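Local coordinates for antigen, P35 (Borreliella spielmanii A14S, PDB 6HPN), which is a borrelial outer surface protein of the PFam54 family, orthologous to BBA64 of Borrelia burgdorferi, and is thought to have a part in Lyme disease pathogenesis, at residues 91-95 and 170-174. Numbering follows the deposited sequence.
Sequences VILNL and VDDII
The carboxylate of D171 meets the side chain of V91 through a single oxygen: OD1 lies 3.9 Å from V91 CG2, and the two side chains cross at about a right angle. This is a loose polar-to-methyl contact at the margin, where an acid can keep access to water. N94 touches the other helix with its CB, 3.8 Å from I174 CD1; the residue is exposed, a place where asparagine is at home.

Away from these polar groups the contact is aliphatic. I174 carries much of it: with CG1 beside its backbone N (chi1 -70°) and the chain beyond extended, it lays CD1 against V91, N94 and L95. There the methyl is 3.6 Å from V91 O and 3.8 Å from V91 CG1. That carbonyl accepts the helical hydrogen bond from L95 N, so it can tolerate a methyl group as a neighbour. An unbranched tip suits this site, being slim enough to lie against backbone. V91 and V170, short and beta-branched, touch through their CG1 methyls at 3.5 Å. Deeper in, L95 spreads its fork over two partners: CD2 is 3.8 Å from V170 CG2, and CD1 is 4.2 Å from I173 CG2.

The contact joins helix 89-102 to the long helix 146-179 in this all-helical BbCRASP-1-like domain; the local axes cross at 57°, 10.1 Å apart at closest approach. I98, one turn beyond L95, continues the apolar seam by touching both I173 and I174; L85, in the loop before helix 89-102, packs on V170, and helix 187-197 meets I173 through N193 and K197.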
ATOM      1  N   VAL A  91       9.332  -4.837  11.267  1.00 21.03           N
ATOM      2  CA  VAL A  91       8.113  -3.993  11.379  1.00 21.20           C
ATOM      3  C   VAL A  91       6.864  -4.827  11.092  1.00 22.14           C
ATOM      4  O   VAL A  91       5.830  -4.588  11.733  1.00 23.84           O
ATOM      5  CB  VAL A  91       8.188  -2.800  10.416  1.00 20.20           C
ATOM      6  CG1 VAL A  91       6.844  -2.086  10.339  1.00 19.09           C
ATOM      7  CG2 VAL A  91       9.310  -1.838  10.785  1.00 19.36           C
ATOM      8  N   ILE A  92       6.938  -5.729  10.125  1.00 22.50           N
ATOM      9  CA  ILE A  92       5.771  -6.548   9.703  1.00 23.71           C
ATOM     10  C   ILE A  92       5.463  -7.563  10.822  1.00 23.86           C
ATOM     11  O   ILE A  92       4.278  -7.691  11.176  1.00 22.98           O
ATOM     12  CB  ILE A  92       6.045  -7.181   8.322  1.00 23.77           C
ATOM     13  CG1 ILE A  92       6.326  -6.102   7.269  1.00 25.33           C
ATOM     14  CG2 ILE A  92       4.914  -8.112   7.901  1.00 22.61           C
ATOM     15  CD1 ILE A  92       7.004  -6.614   5.995  1.00 25.67           C
ATOM     16  N   LEU A  93       6.471  -8.245  11.380  1.00 23.85           N
ATOM     17  CA  LEU A  93       6.277  -9.145  12.557  1.00 25.07           C
ATOM     18  C   LEU A  93       5.634  -8.359  13.693  1.00 24.18           C
ATOM     19  O   LEU A  93       4.590  -8.787  14.198  1.00 24.03           O
ATOM     20  CB  LEU A  93       7.611  -9.729  13.008  1.00 25.81           C
ATOM     21  CG  LEU A  93       8.220 -10.692  11.991  1.00 28.02           C
ATOM     22  CD1 LEU A  93       9.737 -10.762  12.156  1.00 27.02           C
ATOM     23  CD2 LEU A  93       7.547 -12.065  12.082  1.00 27.49           C
ATOM     24  N   ASN A  94       6.211  -7.210  14.014  1.00 25.47           N
ATOM     25  CA  ASN A  94       5.781  -6.391  15.174  1.00 26.05           C
ATOM     26  C   ASN A  94       4.322  -5.972  14.959  1.00 25.53           C
ATOM     27  O   ASN A  94       3.519  -6.184  15.872  1.00 26.57           O
ATOM     28  CB  ASN A  94       6.780  -5.268  15.445  1.00 26.26           C
ATOM     29  CG  ASN A  94       8.054  -5.831  16.044  1.00 26.68           C
ATOM     30  OD1 ASN A  94       7.989  -6.827  16.759  1.00 24.47           O
ATOM     31  ND2 ASN A  94       9.203  -5.234  15.748  1.00 25.43           N
ATOM     32  N   LEU A  95       3.977  -5.448  13.788  1.00 23.55           N
ATOM     33  CA  LEU A  95       2.598  -4.987  13.506  1.00 22.03           C
ATOM     34  C   LEU A  95       1.696  -6.213  13.444  1.00 21.61           C
ATOM     35  O   LEU A  95       0.610  -6.158  13.976  1.00 21.14           O
ATOM     36  CB  LEU A  95       2.590  -4.216  12.188  1.00 22.30           C
ATOM     37  CG  LEU A  95       1.244  -3.638  11.777  1.00 22.34           C
ATOM     38  CD1 LEU A  95       0.844  -2.486  12.688  1.00 22.63           C
ATOM     39  CD2 LEU A  95       1.273  -3.192  10.316  1.00 22.75           C
ATOM     40  N   VAL A 170       2.327   3.295  11.426  1.00 24.11           N
ATOM     41  CA  VAL A 170       2.750   1.900  11.745  1.00 23.55           C
ATOM     42  C   VAL A 170       3.924   1.911  12.728  1.00 25.02           C
ATOM     43  O   VAL A 170       3.893   1.122  13.674  1.00 26.84           O
ATOM     44  CB  VAL A 170       3.100   1.099  10.480  1.00 23.25           C
ATOM     45  CG1 VAL A 170       4.045  -0.051  10.789  1.00 23.12           C
ATOM     46  CG2 VAL A 170       1.853   0.575   9.777  1.00 23.12           C
ATOM     47  N   ASP A 171       4.947   2.733  12.516  1.00 26.47           N
ATOM     48  CA  ASP A 171       6.071   2.834  13.482  1.00 27.04           C
ATOM     49  C   ASP A 171       5.531   3.340  14.835  1.00 28.14           C
ATOM     50  O   ASP A 171       6.031   2.872  15.856  1.00 29.57           O
ATOM     51  CB  ASP A 171       7.214   3.687  12.926  1.00 27.62           C
ATOM     52  CG  ASP A 171       8.038   3.018  11.835  1.00 27.79           C
ATOM     53  OD1 ASP A 171       8.039   1.769  11.738  1.00 27.68           O
ATOM     54  OD2 ASP A 171       8.666   3.760  11.081  1.00 27.87           O
ATOM     55  N   ASP A 172       4.535   4.235  14.846  1.00 28.42           N
ATOM     56  CA  ASP A 172       4.035   4.894  16.084  1.00 27.27           C
ATOM     57  C   ASP A 172       3.266   3.872  16.921  1.00 28.00           C
ATOM     58  O   ASP A 172       3.511   3.792  18.148  1.00 28.68           O
ATOM     59  CB  ASP A 172       3.172   6.117  15.767  1.00 26.35           C
ATOM     60  CG  ASP A 172       3.996   7.301  15.287  1.00 25.50           C
ATOM     61  OD1 ASP A 172       5.205   7.214  15.395  1.00 25.64           O
ATOM     62  OD2 ASP A 172       3.417   8.301  14.815  1.00 26.24           O
ATOM     63  N   ILE A 173       2.352   3.155  16.274  1.00 27.20           N
ATOM     64  CA  ILE A 173       1.602   2.012  16.860  1.00 26.78           C
ATOM     65  C   ILE A 173       2.625   1.099  17.542  1.00 25.06           C
ATOM     66  O   ILE A 173       2.411   0.734  18.693  1.00 26.70           O
ATOM     67  CB  ILE A 173       0.786   1.286  15.764  1.00 28.81           C
ATOM     68  CG1 ILE A 173      -0.465   2.069  15.365  1.00 33.38           C
ATOM     69  CG2 ILE A 173       0.408  -0.113  16.186  1.00 29.66           C
ATOM     70  CD1 ILE A 173      -1.136   1.614  14.046  1.00 34.93           C
ATOM     71  N   ILE A 174       3.710   0.761  16.856  1.00 23.79           N
ATOM     72  CA  ILE A 174       4.753  -0.161  17.387  1.00 24.83           C
ATOM     73  C   ILE A 174       5.456   0.492  18.590  1.00 25.00           C
ATOM     74  O   ILE A 174       5.556  -0.172  19.637  1.00 21.54           O
ATOM     75  CB  ILE A 174       5.733  -0.564  16.262  1.00 24.57           C
ATOM     76  CG1 ILE A 174       5.034  -1.474  15.250  1.00 25.08           C
ATOM     77  CG2 ILE A 174       6.991  -1.223  16.806  1.00 23.84           C
ATOM     78  CD1 ILE A 174       5.865  -1.808  14.041  1.00 24.53           C
TER